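Local coordinates for protein nicotinate-nucleotide--dimethylbenzimidazole phosphoribosyltransferase (Thermus thermophilus HB8, PDB 1WX1) that probably catalyses the transfer of the phosphoribosyl group of nicotinate mononucleotide to 5,6-dimethylbenzimidazole, giving alpha-ribazole 5'-phosphate for cobalamin biosynthesis, at residues G143-R148 against I236-E242; G244-D250 against H271-H276; R116-P120 against E135-A139. One frame throughout, in Å; residues are numbered along the deposited sequence.

Contact 1: G143-R148 against I236-E242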
# COMPACT_ATOMS: atom_id res chain seq x y z
N GLY A 143 -9.12 -17.04 21.18
CA GLY A 143 -8.91 -15.91 20.29
C GLY A 143 -9.07 -14.59 21.04
O GLY A 143 -8.27 -13.67 20.88
N ARG A 144 -10.11 -14.50 21.86
CA ARG A 144 -10.33 -13.29 22.66
C ARG A 144 -9.13 -13.05 23.58
O ARG A 144 -8.65 -11.93 23.70
CB ARG A 144 -11.58 -13.42 23.53
CG ARG A 144 -12.91 -13.22 22.82
CD ARG A 144 -14.05 -13.43 23.81
NE ARG A 144 -15.35 -13.03 23.30
CZ ARG A 144 -15.76 -11.77 23.17
NH1 ARG A 144 -14.96 -10.77 23.52
NH2 ARG A 144 -16.98 -11.51 22.71
N GLU A 145 -8.67 -14.12 24.23
CA GLU A 145 -7.54 -14.02 25.15
C GLU A 145 -6.28 -13.47 24.48
O GLU A 145 -5.61 -12.59 25.03
CB GLU A 145 -7.22 -15.40 25.75
CG GLU A 145 -6.28 -15.34 26.95
CD GLU A 145 -5.85 -16.71 27.45
OE1 GLU A 145 -6.54 -17.71 27.15
OE2 GLU A 145 -4.83 -16.80 28.16
N ALA A 146 -5.95 -14.00 23.31
CA ALA A 146 -4.77 -13.56 22.58
C ALA A 146 -4.90 -12.09 22.16
O ALA A 146 -3.94 -11.33 22.26
CB ALA A 146 -4.53 -14.45 21.36
N ALA A 147 -6.08 -11.70 21.70
CA ALA A 147 -6.31 -10.32 21.29
C ALA A 147 -6.19 -9.37 22.49
O ALA A 147 -5.62 -8.29 22.38
CB ALA A 147 -7.69 -10.17 20.65
N ARG A 148 -6.73 -9.79 23.63
CA ARG A 148 -6.68 -8.96 24.83
C ARG A 148 -5.24 -8.70 25.24
O ARG A 148 -4.90 -7.59 25.67
CB ARG A 148 -7.45 -9.61 25.99
CG ARG A 148 -7.35 -8.84 27.31
CD ARG A 148 -7.65 -7.34 27.16
NE ARG A 148 -8.95 -7.09 26.54
CZ ARG A 148 -9.44 -5.88 26.29
NH1 ARG A 148 -8.75 -4.79 26.62
NH2 ARG A 148 -10.63 -5.74 25.72
N ILE A 236 -10.70 -13.13 18.01
CA ILE A 236 -9.73 -12.04 17.96
C ILE A 236 -10.44 -10.74 17.57
O ILE A 236 -10.25 -9.71 18.21
CB ILE A 236 -8.61 -12.36 16.95
CG1 ILE A 236 -7.75 -13.51 17.49
CG2 ILE A 236 -7.75 -11.11 16.67
CD1 ILE A 236 -6.84 -14.14 16.45
N TYR A 237 -11.27 -10.81 16.53
CA TYR A 237 -11.98 -9.62 16.07
C TYR A 237 -13.07 -9.15 17.04
O TYR A 237 -13.27 -7.94 17.21
CB TYR A 237 -12.57 -9.85 14.67
CG TYR A 237 -11.52 -9.82 13.57
CD1 TYR A 237 -11.38 -10.89 12.69
CD2 TYR A 237 -10.68 -8.72 13.41
CE1 TYR A 237 -10.41 -10.87 11.68
CE2 TYR A 237 -9.71 -8.69 12.40
CZ TYR A 237 -9.58 -9.78 11.54
OH TYR A 237 -8.61 -9.77 10.57
N LEU A 238 -13.76 -10.08 17.68
CA LEU A 238 -14.80 -9.71 18.64
C LEU A 238 -14.19 -8.93 19.80
O LEU A 238 -14.77 -7.96 20.29
CB LEU A 238 -15.51 -10.96 19.18
CG LEU A 238 -16.46 -11.69 18.22
CD1 LEU A 238 -16.96 -12.97 18.86
CD2 LEU A 238 -17.62 -10.76 17.86
N GLU A 239 -13.01 -9.36 20.24
CA GLU A 239 -12.31 -8.72 21.34
C GLU A 239 -11.80 -7.34 20.92
O GLU A 239 -11.90 -6.37 21.68
CB GLU A 239 -11.14 -9.59 21.80
CG GLU A 239 -10.42 -9.08 23.06
CD GLU A 239 -11.28 -9.17 24.31
OE1 GLU A 239 -12.20 -10.01 24.35
OE2 GLU A 239 -11.01 -8.41 25.27
N GLY A 240 -11.25 -7.26 19.71
CA GLY A 240 -10.76 -5.99 19.20
C GLY A 240 -11.92 -5.02 19.04
O GLY A 240 -11.81 -3.83 19.33
N TYR A 241 -13.04 -5.54 18.55
CA TYR A 241 -14.25 -4.75 18.34
C TYR A 241 -14.70 -4.11 19.66
O TYR A 241 -14.96 -2.90 19.73
CB TYR A 241 -15.36 -5.65 17.79
CG TYR A 241 -16.75 -5.04 17.78
CD1 TYR A 241 -16.99 -3.82 17.16
CD2 TYR A 241 -17.82 -5.71 18.37
CE1 TYR A 241 -18.28 -3.28 17.13
CE2 TYR A 241 -19.11 -5.18 18.34
CZ TYR A 241 -19.33 -3.97 17.72
OH TYR A 241 -20.61 -3.45 17.68
N GLU A 242 -14.80 -4.93 20.70
CA GLU A 242 -15.22 -4.45 22.00
C GLU A 242 -14.22 -3.48 22.63
O GLU A 242 -14.60 -2.61 23.42
CB GLU A 242 -15.48 -5.65 22.92
CG GLU A 242 -16.81 -6.32 22.61
CD GLU A 242 -16.86 -7.77 23.06
OE1 GLU A 242 -16.21 -8.12 24.07
OE2 GLU A 242 -17.56 -8.57 22.42
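E239 OE2 is gripped by two nitrogens of R148, with NE at 2.8 Å and NH2 at 2.7 Å. The grip is side-on: both N-H groups converge on the one oxygen, which lies at the edge of the guanidinium and near its plane, while the carboxylate stands almost perpendicular to that plane (87°). R148 CG is anti to the backbone N (chi1 176°), and bends at chi2 and chi3 turn the guanidinium toward E239. The other oxygen of E239 belongs to R144, whose NH1 donates to OE1 over 3.0 Å. That same NH1 also reaches E242 OE1, at 3.0 Å and from above the carboxylate plane, and R144 NH2 makes a straighter bond of 3.0 Å to E242 OE2 on its syn side. R144 holds E242 end-on, one nitrogen to each oxygen, and the two arginines and two glutamates form a continuous salt-bridge network in which E239 is held at both oxygens. L238 CB sits over one face of the R144 guanidinium, toward its rim. A147 CB lies 3.7 Å from E239 CB and also touches I236 CG2. G143 has no side chain where the helices come together, its CA 4.6 Å from I236 CA; a CB would press on I236 N, and the G143 carbonyl oxygen touches I236 CG1. The helix axes approach to 7.5 Å and cross at -47°. These segments belong to helices 133-152 and 228-242, neighbours in the layered alpha/beta core; A147 and I236 rest on L158 of strand 157-163, whereas L238 packs against helix 252-264.

Contact 2: G244-D250 against H271-H276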
# COMPACT_ATOMS: atom_id res chain seq x y z
N GLY A 244 -12.78 -1.30 20.96
CA GLY A 244 -12.91 -0.08 20.17
C GLY A 244 -11.78 0.21 19.19
O GLY A 244 -11.58 1.35 18.79
N LEU A 245 -11.05 -0.82 18.79
CA LEU A 245 -9.92 -0.64 17.88
C LEU A 245 -10.24 -0.85 16.40
O LEU A 245 -11.20 -1.53 16.05
CB LEU A 245 -8.80 -1.62 18.22
CG LEU A 245 -8.07 -1.54 19.56
CD1 LEU A 245 -6.92 -2.53 19.53
CD2 LEU A 245 -7.55 -0.14 19.79
N PRO A 246 -9.43 -0.24 15.52
CA PRO A 246 -9.66 -0.41 14.09
C PRO A 246 -9.20 -1.86 13.87
O PRO A 246 -8.19 -2.28 14.44
CB PRO A 246 -8.67 0.56 13.44
CG PRO A 246 -8.37 1.56 14.53
CD PRO A 246 -8.35 0.73 15.77
N LEU A 247 -9.94 -2.62 13.07
CA LEU A 247 -9.59 -4.01 12.81
C LEU A 247 -9.24 -4.19 11.34
O LEU A 247 -9.97 -3.71 10.47
CB LEU A 247 -10.78 -4.91 13.18
CG LEU A 247 -11.37 -4.62 14.56
CD1 LEU A 247 -12.63 -5.46 14.76
CD2 LEU A 247 -10.34 -4.93 15.64
N VAL A 248 -8.14 -4.89 11.06
CA VAL A 248 -7.70 -5.08 9.69
C VAL A 248 -7.83 -6.53 9.22
O VAL A 248 -7.35 -7.46 9.88
CB VAL A 248 -6.23 -4.63 9.51
CG1 VAL A 248 -5.87 -4.60 8.03
CG2 VAL A 248 -6.03 -3.26 10.15
N LEU A 249 -8.47 -6.71 8.07
CA LEU A 249 -8.68 -8.03 7.49
C LEU A 249 -7.49 -8.45 6.64
O LEU A 249 -6.85 -7.61 5.99
CB LEU A 249 -9.92 -8.03 6.59
CG LEU A 249 -11.28 -7.78 7.22
CD1 LEU A 249 -12.34 -7.74 6.12
CD2 LEU A 249 -11.59 -8.87 8.24
N ASP A 250 -7.21 -9.74 6.64
CA ASP A 250 -6.15 -10.29 5.82
C ASP A 250 -6.81 -11.00 4.64
O ASP A 250 -7.68 -10.42 3.97
CB ASP A 250 -5.27 -11.27 6.61
CG ASP A 250 -4.07 -11.75 5.81
OD1 ASP A 250 -3.47 -10.90 5.12
OD2 ASP A 250 -3.72 -12.95 5.87
N HIS A 271 -16.03 -1.53 12.21
CA HIS A 271 -14.65 -1.45 12.68
C HIS A 271 -13.65 -2.13 11.75
O HIS A 271 -12.44 -2.06 11.98
CB HIS A 271 -14.51 -2.09 14.07
CG HIS A 271 -15.07 -1.26 15.18
ND1 HIS A 271 -14.30 -0.80 16.23
CD2 HIS A 271 -16.33 -0.81 15.42
CE1 HIS A 271 -15.06 -0.11 17.06
NE2 HIS A 271 -16.29 -0.11 16.60
N LEU A 272 -14.17 -2.78 10.71
CA LEU A 272 -13.32 -3.51 9.77
C LEU A 272 -12.77 -2.72 8.59
O LEU A 272 -13.46 -1.89 7.99
CB LEU A 272 -14.08 -4.72 9.19
CG LEU A 272 -14.54 -5.85 10.12
CD1 LEU A 272 -15.25 -6.92 9.29
CD2 LEU A 272 -13.33 -6.43 10.84
N PHE A 273 -11.52 -3.00 8.26
CA PHE A 273 -10.83 -2.39 7.14
C PHE A 273 -10.22 -3.55 6.35
O PHE A 273 -9.52 -4.39 6.92
CB PHE A 273 -9.72 -1.46 7.64
CG PHE A 273 -10.24 -0.23 8.32
CD1 PHE A 273 -10.46 0.94 7.59
CD2 PHE A 273 -10.55 -0.25 9.67
CE1 PHE A 273 -10.99 2.08 8.21
CE2 PHE A 273 -11.09 0.88 10.31
CZ PHE A 273 -11.31 2.04 9.57
N ALA A 274 -10.49 -3.60 5.05
CA ALA A 274 -9.95 -4.67 4.23
C ALA A 274 -8.52 -4.33 3.83
O ALA A 274 -8.29 -3.43 3.01
CB ALA A 274 -10.82 -4.89 2.99
N GLY A 275 -7.57 -5.06 4.40
CA GLY A 275 -6.17 -4.82 4.10
C GLY A 275 -5.82 -5.00 2.63
O GLY A 275 -5.17 -4.14 2.04
N HIS A 276 -6.24 -6.10 2.04
CA HIS A 276 -5.95 -6.35 0.63
C HIS A 276 -6.95 -7.29 -0.00
O HIS A 276 -7.90 -7.75 0.64
CB HIS A 276 -4.55 -6.95 0.47
CG HIS A 276 -4.45 -8.38 0.91
ND1 HIS A 276 -3.78 -9.33 0.18
CD2 HIS A 276 -4.94 -9.01 2.00
CE1 HIS A 276 -3.86 -10.50 0.80
NE2 HIS A 276 -4.56 -10.33 1.91
O HOH W 1 -8.66 -7.76 3.35
O HOH W 2 -3.85 -13.18 3.01
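Strands 247-249 and 272-274 run parallel, pairing L247 with L272, V248 with F273 and L249 with A274, and the backbone ladder includes L247 N to H271 O, F273 N to L247 O and L249 N to F273 O, each 2.8 Å. G275 N extends it to L249 O. H271 CG lies beside the backbone N, anti to the carbonyl carbon (chi1 -75°), which lets ND1 donate to L245 O (3.2 Å); the oxygen lies in the ring plane, but the nitrogen stands well above the carbonyl plane. The ring edge also meets G244 CA, in the Schellman turn ending the preceding helix. L247, L249 and L272 share one sheet face, where L272 CD2 reaches L247 CB (3.8 Å) and L249 CD2. F273 is on the face of V248, and its CE2 comes obliquely to P246 CB, just before the strand. A water bridges D250 OD2, weakly, and H276 NE2; the D250 carboxylate is also held by the backbone nitrogens of G305 and A308, near the predicted proton acceptor E304. The pair closes a beta-alpha-beta unit through helix 252-264. Helix 281-290 packs on the leucine face and helix 24-37 on P246 and F273, while strand 157-163 flanks strand 247-249.

Contact 3: R116-P120 against E135-A139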
# COMPACT_ATOMS: atom_id res chain seq x y z
N ARG A 116 -3.08 -22.80 23.54
CA ARG A 116 -4.46 -23.10 23.93
C ARG A 116 -5.05 -24.18 23.01
O ARG A 116 -6.19 -24.07 22.56
CB ARG A 116 -5.30 -21.83 23.84
CG ARG A 116 -4.83 -20.72 24.76
CD ARG A 116 -5.20 -20.99 26.21
NE ARG A 116 -4.76 -19.92 27.11
CZ ARG A 116 -3.50 -19.72 27.49
NH1 ARG A 116 -2.53 -20.51 27.06
NH2 ARG A 116 -3.21 -18.72 28.31
N LYS A 117 -4.26 -25.21 22.74
CA LYS A 117 -4.68 -26.29 21.86
C LYS A 117 -5.99 -26.90 22.35
O LYS A 117 -6.07 -27.44 23.46
CB LYS A 117 -3.59 -27.36 21.80
CG LYS A 117 -3.69 -28.28 20.59
CD LYS A 117 -2.72 -29.47 20.70
CE LYS A 117 -1.26 -29.03 20.81
NZ LYS A 117 -0.74 -28.37 19.58
N VAL A 118 -7.03 -26.81 21.52
CA VAL A 118 -8.35 -27.35 21.85
C VAL A 118 -8.36 -28.85 21.58
O VAL A 118 -8.88 -29.65 22.37
CB VAL A 118 -9.44 -26.66 20.99
CG1 VAL A 118 -10.79 -27.32 21.23
CG2 VAL A 118 -9.50 -25.17 21.35
N ARG A 119 -7.76 -29.23 20.45
CA ARG A 119 -7.65 -30.62 20.04
C ARG A 119 -6.60 -30.65 18.94
O ARG A 119 -6.28 -29.61 18.36
CB ARG A 119 -8.99 -31.15 19.52
CG ARG A 119 -9.66 -30.25 18.49
CD ARG A 119 -10.99 -30.86 18.03
NE ARG A 119 -10.79 -32.04 17.20
CZ ARG A 119 -11.73 -32.93 16.91
NH1 ARG A 119 -12.96 -32.78 17.39
NH2 ARG A 119 -11.45 -33.96 16.12
N PRO A 120 -6.03 -31.83 18.65
CA PRO A 120 -5.01 -31.95 17.61
C PRO A 120 -5.63 -31.90 16.21
O PRO A 120 -5.76 -32.92 15.54
CB PRO A 120 -4.36 -33.29 17.92
CG PRO A 120 -5.52 -34.10 18.41
CD PRO A 120 -6.23 -33.12 19.34
N GLU A 135 -15.93 -27.29 21.67
CA GLU A 135 -14.55 -27.05 21.24
C GLU A 135 -14.48 -25.72 20.50
O GLU A 135 -13.52 -24.97 20.64
CB GLU A 135 -14.08 -28.21 20.34
CG GLU A 135 -14.03 -29.54 21.10
CD GLU A 135 -13.71 -30.73 20.21
OE1 GLU A 135 -14.20 -30.79 19.07
OE2 GLU A 135 -12.98 -31.63 20.68
N ALA A 136 -15.51 -25.41 19.70
CA ALA A 136 -15.54 -24.15 18.98
C ALA A 136 -15.55 -23.00 19.99
O ALA A 136 -14.87 -21.98 19.80
CB ALA A 136 -16.77 -24.08 18.08
N GLU A 137 -16.31 -23.15 21.08
CA GLU A 137 -16.36 -22.11 22.10
C GLU A 137 -14.98 -21.88 22.71
O GLU A 137 -14.56 -20.74 22.92
CB GLU A 137 -17.35 -22.47 23.21
CG GLU A 137 -17.35 -21.52 24.42
CD GLU A 137 -17.83 -20.10 24.11
OE1 GLU A 137 -17.71 -19.23 25.00
OE2 GLU A 137 -18.34 -19.85 22.99
N ARG A 138 -14.26 -22.96 23.00
CA ARG A 138 -12.93 -22.81 23.58
C ARG A 138 -11.98 -22.11 22.61
O ARG A 138 -11.15 -21.30 23.02
CB ARG A 138 -12.36 -24.17 23.99
CG ARG A 138 -12.91 -24.68 25.32
CD ARG A 138 -12.18 -25.93 25.79
NE ARG A 138 -12.68 -27.12 25.12
CZ ARG A 138 -11.95 -28.20 24.85
NH1 ARG A 138 -10.67 -28.24 25.19
NH2 ARG A 138 -12.51 -29.24 24.25
N ALA A 139 -12.11 -22.42 21.32
CA ALA A 139 -11.27 -21.78 20.31
C ALA A 139 -11.59 -20.29 20.22
O ALA A 139 -10.68 -19.45 20.12
CB ALA A 139 -11.48 -22.44 18.94
O HOH W 3 -8.37 -26.59 25.81
O HOH W 4 -11.24 -31.43 23.07
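R119 and E135 meet in a salt bridge, NH1 lying 2.9 Å from OE1. The carboxylate oxygen offers its syn lone pair and sits in the guanidinium plane, with an N-H...O angle of 159°, although the two flat groups are turned 70° from each other. R119 CD also packs beside both carboxylate oxygens, so the arginine chain lies across the end of the glutamate. Next to this pair V118 points at the helix and spreads its two methyls over it: CG1 rests 3.5 Å from E135 CB, and CG2 reaches A139 CB at 4.1 Å. The valine takes chi1 of 174°, which sets CG1 anti to the backbone N and leaves it under the guanidinium of R138, 3.8 Å from the plane and over its centre.

Waters join the polar rims of these groups. One donates to both V118 O and E135 OE2 and accepts from R138 NH2, at 2.8 Å; another accepts from R138 NH1 and makes a weak, long bond to K117 O. Further out, R138 NE forms a salt bridge with E134, R119 NE donates to G121 O, and E135 OE1 takes a second bond from T132 N, so each end of the R119-E135 pair is positioned by backbone close by. A leucine in place of R119 would probably leave E135 OE1 without its charged mate across the contact, with T132 N still bound to it.

The loop that follows strand 113-115 is thereby laid along the early turns of helix 133-152. Its backbone also bonds to D100, the last residue of the adjacent strand 94-100, and to V101 just after it, while L228 of helix 228-242 touches V118, R119 and A139.

Along the chain contact 3 comes first, then contact 1, then contact 2. All three belong to one alpha/beta core built on a six-stranded parallel sheet. Contacts 3 and 1 use successive parts of helix 133-152, their centres about 16 Å apart. Contacts 1 and 2 have centres about 13 Å apart and meet directly: Y237 OH is probably hydrogen-bonded to V248 O. Contact 2 includes the edge strand 272-274, whereas contact 3 begins just after the strand at the opposite edge, 113-115; their centres are about 25 Å apart. Contact 1 lies between them in the fold, touching contact 3 through the R116-E145 salt bridge and contact 2 through helix 228-242, which runs into strand 247-249.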